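Local structure of protein DOA1 (Saccharomyces cerevisiae, 3ODT) at residues G7-V21 and N287-A300. The protein probably binds ubiquitin through its WD40 beta-propeller domain and helps regulate the turnover of F-box proteins. Residues are numbered along the deposited sequence; the frame is centred on the assembly and turned at random.
Sequences GYQLSATLKGHDQDV and NLVRIFSQEKSRWA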
loop_
_atom_site.group_PDB
_atom_site.type_symbol
_atom_site.label_atom_id
_atom_site.label_comp_id
_atom_site.label_asym_id
_atom_site.label_seq_id
_atom_site.Cartn_x
_atom_site.Cartn_y
_atom_site.Cartn_z
ATOM N N GLY A 7 19.097 -12.570 5.684
ATOM C CA GLY A 7 18.726 -11.208 5.400
ATOM C C GLY A 7 18.429 -10.951 3.939
ATOM O O GLY A 7 19.002 -11.550 3.026
ATOM N N TYR A 8 17.532 -10.009 3.708
ATOM C CA TYR A 8 17.332 -9.461 2.380
ATOM C C TYR A 8 18.501 -8.557 2.028
ATOM O O TYR A 8 19.021 -7.831 2.886
ATOM C CB TYR A 8 16.070 -8.605 2.391
ATOM C CG TYR A 8 14.787 -9.370 2.266
ATOM C CD1 TYR A 8 14.191 -9.948 3.368
ATOM C CD2 TYR A 8 14.166 -9.502 1.031
ATOM C CE1 TYR A 8 12.996 -10.651 3.248
ATOM C CE2 TYR A 8 12.970 -10.225 0.893
ATOM C CZ TYR A 8 12.400 -10.791 2.009
ATOM O OH TYR A 8 11.215 -11.460 1.869
ATOM N N GLN A 9 18.886 -8.575 0.762
ATOM C CA GLN A 9 19.882 -7.645 0.273
ATOM C C GLN A 9 19.414 -6.999 -1.014
ATOM O O GLN A 9 18.515 -7.495 -1.667
ATOM C CB GLN A 9 21.245 -8.355 0.091
ATOM C CG GLN A 9 21.652 -9.070 1.386
ATOM C CD GLN A 9 23.130 -9.431 1.510
ATOM O OE1 GLN A 9 23.516 -10.208 2.402
ATOM N NE2 GLN A 9 23.957 -8.874 0.643
ATOM N N LEU A 10 20.000 -5.863 -1.351
ATOM C CA LEU A 10 19.554 -5.110 -2.509
ATOM C C LEU A 10 19.736 -5.976 -3.755
ATOM O O LEU A 10 20.812 -6.542 -3.991
ATOM C CB LEU A 10 20.351 -3.810 -2.644
ATOM C CG LEU A 10 19.997 -2.881 -3.807
ATOM C CD1 LEU A 10 18.622 -2.322 -3.595
ATOM C CD2 LEU A 10 21.014 -1.770 -3.924
ATOM N N SER A 11 18.649 -6.066 -4.521
ATOM C CA SER A 11 18.647 -6.719 -5.833
ATOM C C SER A 11 18.767 -5.751 -6.996
ATOM O O SER A 11 19.505 -6.007 -7.949
ATOM C CB SER A 11 17.344 -7.504 -6.006
ATOM O OG SER A 11 17.324 -8.181 -7.256
ATOM N N ALA A 12 18.033 -4.646 -6.941
ATOM C CA ALA A 12 18.061 -3.668 -8.026
ATOM C C ALA A 12 17.605 -2.312 -7.530
ATOM O O ALA A 12 16.777 -2.196 -6.629
ATOM C CB ALA A 12 17.173 -4.101 -9.146
ATOM N N THR A 13 18.163 -1.305 -8.168
ATOM C CA THR A 13 17.799 0.077 -7.991
ATOM C C THR A 13 17.197 0.583 -9.299
ATOM O O THR A 13 17.822 0.520 -10.363
ATOM C CB THR A 13 19.016 0.906 -7.615
ATOM O OG1 THR A 13 19.608 0.340 -6.448
ATOM C CG2 THR A 13 18.598 2.325 -7.329
ATOM N N LEU A 14 15.964 1.045 -9.203
ATOM C CA LEU A 14 15.157 1.424 -10.334
ATOM C C LEU A 14 15.010 2.950 -10.322
ATOM O O LEU A 14 14.217 3.523 -9.564
ATOM C CB LEU A 14 13.800 0.749 -10.246
ATOM C CG LEU A 14 13.725 -0.726 -10.720
ATOM C CD1 LEU A 14 14.854 -1.601 -10.157
ATOM C CD2 LEU A 14 12.379 -1.331 -10.346
ATOM N N LYS A 15 15.768 3.579 -11.212
ATOM C CA LYS A 15 15.908 5.015 -11.307
ATOM C C LYS A 15 15.081 5.548 -12.483
ATOM O O LYS A 15 15.113 4.988 -13.554
ATOM C CB LYS A 15 17.396 5.348 -11.500
ATOM C CG LYS A 15 17.719 6.824 -11.567
ATOM C CD LYS A 15 19.205 7.092 -11.684
ATOM C CE LYS A 15 19.475 8.636 -11.624
ATOM N NZ LYS A 15 20.901 9.080 -11.743
ATOM N N GLY A 16 14.338 6.622 -12.255
ATOM C CA GLY A 16 13.601 7.264 -13.322
ATOM C C GLY A 16 12.653 8.340 -12.815
ATOM O O GLY A 16 12.480 9.373 -13.461
ATOM N N HIS A 17 12.016 8.106 -11.672
ATOM C CA HIS A 17 11.122 9.115 -11.144
ATOM C C HIS A 17 11.893 10.379 -10.761
ATOM O O HIS A 17 13.022 10.319 -10.275
ATOM C CB HIS A 17 10.366 8.580 -9.919
ATOM C CG HIS A 17 9.240 7.653 -10.254
ATOM N ND1 HIS A 17 8.130 8.066 -10.947
ATOM C CD2 HIS A 17 9.068 6.329 -10.005
ATOM C CE1 HIS A 17 7.294 7.051 -11.075
ATOM N NE2 HIS A 17 7.849 5.985 -10.526
ATOM N N ASP A 18 11.243 11.526 -10.922
ATOM C CA ASP A 18 11.871 12.802 -10.608
ATOM C C ASP A 18 11.398 13.426 -9.275
ATOM O O ASP A 18 11.843 14.511 -8.910
ATOM C CB ASP A 18 11.597 13.787 -11.735
ATOM C CG ASP A 18 12.204 13.337 -13.032
ATOM O OD1 ASP A 18 13.353 12.823 -12.995
ATOM O OD2 ASP A 18 11.542 13.533 -14.075
ATOM N N GLN A 19 10.443 12.773 -8.608
ATOM C CA GLN A 19 10.014 13.182 -7.275
ATOM C C GLN A 19 9.665 11.932 -6.468
ATOM O O GLN A 19 9.787 10.817 -6.970
ATOM C CB GLN A 19 8.811 14.134 -7.355
ATOM C CG GLN A 19 9.083 15.444 -8.073
ATOM C CD GLN A 19 10.010 16.369 -7.319
ATOM O OE1 GLN A 19 10.176 16.250 -6.102
ATOM N NE2 GLN A 19 10.631 17.314 -8.045
ATOM N N ASP A 20 9.230 12.113 -5.225
ATOM C CA ASP A 20 9.097 10.975 -4.340
ATOM C C ASP A 20 8.269 9.878 -4.980
ATOM O O ASP A 20 7.238 10.156 -5.609
ATOM C CB ASP A 20 8.411 11.356 -3.017
ATOM C CG ASP A 20 9.258 12.248 -2.142
ATOM O OD1 ASP A 20 10.173 12.903 -2.639
ATOM O OD2 ASP A 20 9.004 12.268 -0.933
ATOM N N VAL A 21 8.688 8.627 -4.744
ATOM C CA VAL A 21 7.864 7.473 -5.091
ATOM C C VAL A 21 6.921 7.208 -3.919
ATOM O O VAL A 21 7.342 6.906 -2.809
ATOM C CB VAL A 21 8.711 6.235 -5.378
ATOM C CG1 VAL A 21 7.812 5.057 -5.717
ATOM C CG2 VAL A 21 9.693 6.521 -6.504
ATOM N N ASN A 287 13.366 9.276 -4.601
ATOM C CA ASN A 287 12.780 9.133 -5.940
ATOM C C ASN A 287 13.110 7.807 -6.591
ATOM O O ASN A 287 12.888 7.614 -7.786
ATOM C CB ASN A 287 13.172 10.284 -6.872
ATOM C CG ASN A 287 13.022 11.663 -6.221
ATOM O OD1 ASN A 287 12.306 11.869 -5.221
ATOM N ND2 ASN A 287 13.692 12.628 -6.809
ATOM N N LEU A 288 13.629 6.888 -5.794
ATOM C CA LEU A 288 13.982 5.568 -6.256
ATOM C C LEU A 288 12.945 4.509 -5.870
ATOM O O LEU A 288 12.309 4.582 -4.810
ATOM C CB LEU A 288 15.329 5.146 -5.658
ATOM C CG LEU A 288 16.525 5.948 -6.136
ATOM C CD1 LEU A 288 17.739 5.552 -5.348
ATOM C CD2 LEU A 288 16.709 5.782 -7.659
ATOM N N VAL A 289 12.852 3.516 -6.733
ATOM C CA VAL A 289 12.280 2.225 -6.389
ATOM C C VAL A 289 13.462 1.270 -6.162
ATOM O O VAL A 289 14.452 1.302 -6.903
ATOM C CB VAL A 289 11.374 1.722 -7.534
ATOM C CG1 VAL A 289 10.878 0.341 -7.218
ATOM C CG2 VAL A 289 10.199 2.680 -7.790
ATOM N N ARG A 290 13.362 0.429 -5.141
ATOM C CA ARG A 290 14.371 -0.615 -4.915
ATOM C C ARG A 290 13.693 -1.969 -4.776
ATOM O O ARG A 290 12.536 -2.054 -4.385
ATOM C CB ARG A 290 15.184 -0.320 -3.652
ATOM C CG ARG A 290 16.086 0.908 -3.720
ATOM C CD ARG A 290 16.707 1.086 -2.355
ATOM N NE ARG A 290 17.702 2.150 -2.298
ATOM C CZ ARG A 290 17.434 3.447 -2.136
ATOM N NH1 ARG A 290 16.178 3.886 -2.090
ATOM N NH2 ARG A 290 18.432 4.315 -2.031
ATOM N N ILE A 291 14.403 -3.022 -5.167
ATOM C CA ILE A 291 13.942 -4.383 -4.961
ATOM C C ILE A 291 14.982 -5.067 -4.103
ATOM O O ILE A 291 16.182 -4.927 -4.365
ATOM C CB ILE A 291 13.767 -5.111 -6.283
ATOM C CG1 ILE A 291 12.716 -4.378 -7.125
ATOM C CG2 ILE A 291 13.363 -6.534 -6.052
ATOM C CD1 ILE A 291 12.571 -4.943 -8.449
ATOM N N PHE A 292 14.526 -5.708 -3.041
ATOM C CA PHE A 292 15.378 -6.510 -2.160
ATOM C C PHE A 292 14.993 -7.982 -2.262
ATOM O O PHE A 292 13.831 -8.290 -2.463
ATOM C CB PHE A 292 15.206 -6.036 -0.706
ATOM C CG PHE A 292 15.836 -4.711 -0.442
ATOM C CD1 PHE A 292 15.162 -3.544 -0.749
ATOM C CD2 PHE A 292 17.103 -4.631 0.094
ATOM C CE1 PHE A 292 15.754 -2.314 -0.534
ATOM C CE2 PHE A 292 17.703 -3.398 0.298
ATOM C CZ PHE A 292 17.034 -2.248 -0.019
ATOM N N SER A 293 15.970 -8.874 -2.088
ATOM C CA SER A 293 15.745 -10.295 -2.182
ATOM C C SER A 293 16.551 -11.061 -1.152
ATOM O O SER A 293 17.647 -10.649 -0.772
ATOM C CB SER A 293 16.115 -10.781 -3.581
ATOM O OG SER A 293 15.760 -12.141 -3.758
ATOM N N GLN A 294 15.992 -12.182 -0.712
ATOM C CA GLN A 294 16.728 -13.139 0.103
ATOM C C GLN A 294 17.569 -14.068 -0.768
ATOM O O GLN A 294 18.432 -14.789 -0.252
ATOM C CB GLN A 294 15.756 -13.957 0.946
ATOM C CG GLN A 294 15.131 -13.167 2.062
ATOM C CD GLN A 294 14.217 -14.007 2.891
ATOM O OE1 GLN A 294 13.246 -14.559 2.372
ATOM N NE2 GLN A 294 14.524 -14.145 4.193
ATOM N N GLU A 295 17.342 -14.023 -2.077
ATOM C CA GLU A 295 17.998 -14.950 -2.984
ATOM C C GLU A 295 19.259 -14.350 -3.527
ATOM O O GLU A 295 19.228 -13.373 -4.255
ATOM C CB GLU A 295 17.091 -15.320 -4.134
ATOM C CG GLU A 295 15.948 -16.204 -3.726
ATOM C CD GLU A 295 16.401 -17.551 -3.186
ATOM O OE1 GLU A 295 17.398 -18.131 -3.701
ATOM O OE2 GLU A 295 15.751 -18.028 -2.231
ATOM N N LYS A 296 20.377 -14.982 -3.198
ATOM C CA LYS A 296 21.670 -14.438 -3.560
ATOM C C LYS A 296 21.842 -14.306 -5.079
ATOM O O LYS A 296 22.514 -13.381 -5.551
ATOM C CB LYS A 296 22.778 -15.280 -2.936
ATOM C CG LYS A 296 24.166 -14.694 -3.161
ATOM C CD LYS A 296 25.225 -15.415 -2.322
ATOM C CE LYS A 296 26.626 -14.872 -2.604
ATOM N NZ LYS A 296 27.444 -14.731 -1.358
ATOM N N SER A 297 21.198 -15.184 -5.846
ATOM C CA SER A 297 21.266 -15.133 -7.307
ATOM C C SER A 297 20.758 -13.809 -7.858
ATOM O O SER A 297 21.096 -13.436 -8.976
ATOM C CB SER A 297 20.450 -16.266 -7.931
ATOM O OG SER A 297 19.088 -16.189 -7.538
ATOM N N ARG A 298 19.955 -13.111 -7.056
ATOM C CA ARG A 298 19.353 -11.837 -7.421
ATOM C C ARG A 298 19.963 -10.610 -6.716
ATOM O O ARG A 298 19.477 -9.514 -6.885
ATOM C CB ARG A 298 17.840 -11.888 -7.122
ATOM C CG ARG A 298 17.099 -12.884 -7.972
ATOM C CD ARG A 298 15.651 -12.506 -8.177
ATOM N NE ARG A 298 14.822 -12.817 -7.020
ATOM C CZ ARG A 298 14.436 -14.043 -6.679
ATOM N NH1 ARG A 298 14.845 -15.108 -7.353
ATOM N NH2 ARG A 298 13.665 -14.213 -5.632
ATOM N N TRP A 299 21.026 -10.782 -5.941
ATOM C CA TRP A 299 21.700 -9.650 -5.317
ATOM C C TRP A 299 22.504 -8.797 -6.308
ATOM O O TRP A 299 23.248 -9.303 -7.135
ATOM C CB TRP A 299 22.628 -10.137 -4.205
ATOM C CG TRP A 299 21.908 -10.739 -3.028
ATOM C CD1 TRP A 299 20.562 -10.798 -2.825
ATOM C CD2 TRP A 299 22.510 -11.380 -1.907
ATOM N NE1 TRP A 299 20.288 -11.424 -1.635
ATOM C CE2 TRP A 299 21.469 -11.798 -1.051
ATOM C CE3 TRP A 299 23.834 -11.631 -1.529
ATOM C CZ2 TRP A 299 21.710 -12.460 0.151
ATOM C CZ3 TRP A 299 24.071 -12.277 -0.331
ATOM C CH2 TRP A 299 23.015 -12.684 0.496
ATOM N N ALA A 300 22.355 -7.485 -6.206
ATOM C CA ALA A 300 23.104 -6.562 -7.056
ATOM C C ALA A 300 24.612 -6.789 -6.933
ATOM O O ALA A 300 25.373 -6.628 -7.899
ATOM C CB ALA A 300 22.750 -5.131 -6.684
#
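Strand 9-14 pairs antiparallel with strand 289-293 and closes the WD40 beta-propeller. The first strand of the domain becomes the outermost strand of the last blade, a velcro closure. A classic beta bulge breaks the register: Ser11 N and Ala12 N both donate to Ile291 O, at 2.7 and 3.2 Å. Beyond the bulge, Leu14 lies against Val289, CB to CB at 3.8 Å. Its CD2 touches both Val289 CG1 and Ile291 CD1. Trp44 and Val32 of the next blade also touch Leu14. Leu10 CD1 sits over one face of the Phe292 ring, toward its rim. Leu288 CD2 packs against Lys15 CA and Leu14 O. The loop after strand 9-14 curls round Asn287. Asp20 and Asn287 join Ser285 at a calcium ion, and Asp20 OD2 also accepts from Trp270 NE1.

At the other end, Gln294 CG rests over the centre of the Tyr8 ring, 3.5 Å from its centroid. The Gln294 amide is stacked 4° from parallel to the ring, its NE2 hydrogen-bonded to Thr6 O. Trp299 is sandwiched: Lys296 CA covers one face and Gln9 the other. Gln9 CG is anti to its carbonyl carbon (chi1 -53°) and the extended chain carries its amide flat over the six-membered ring. Trp299 NE1 and Gln9 N reach Ser293 O from opposite faces of the carbonyl plane. Ser11 OG donates to Arg298 O at 2.6 Å.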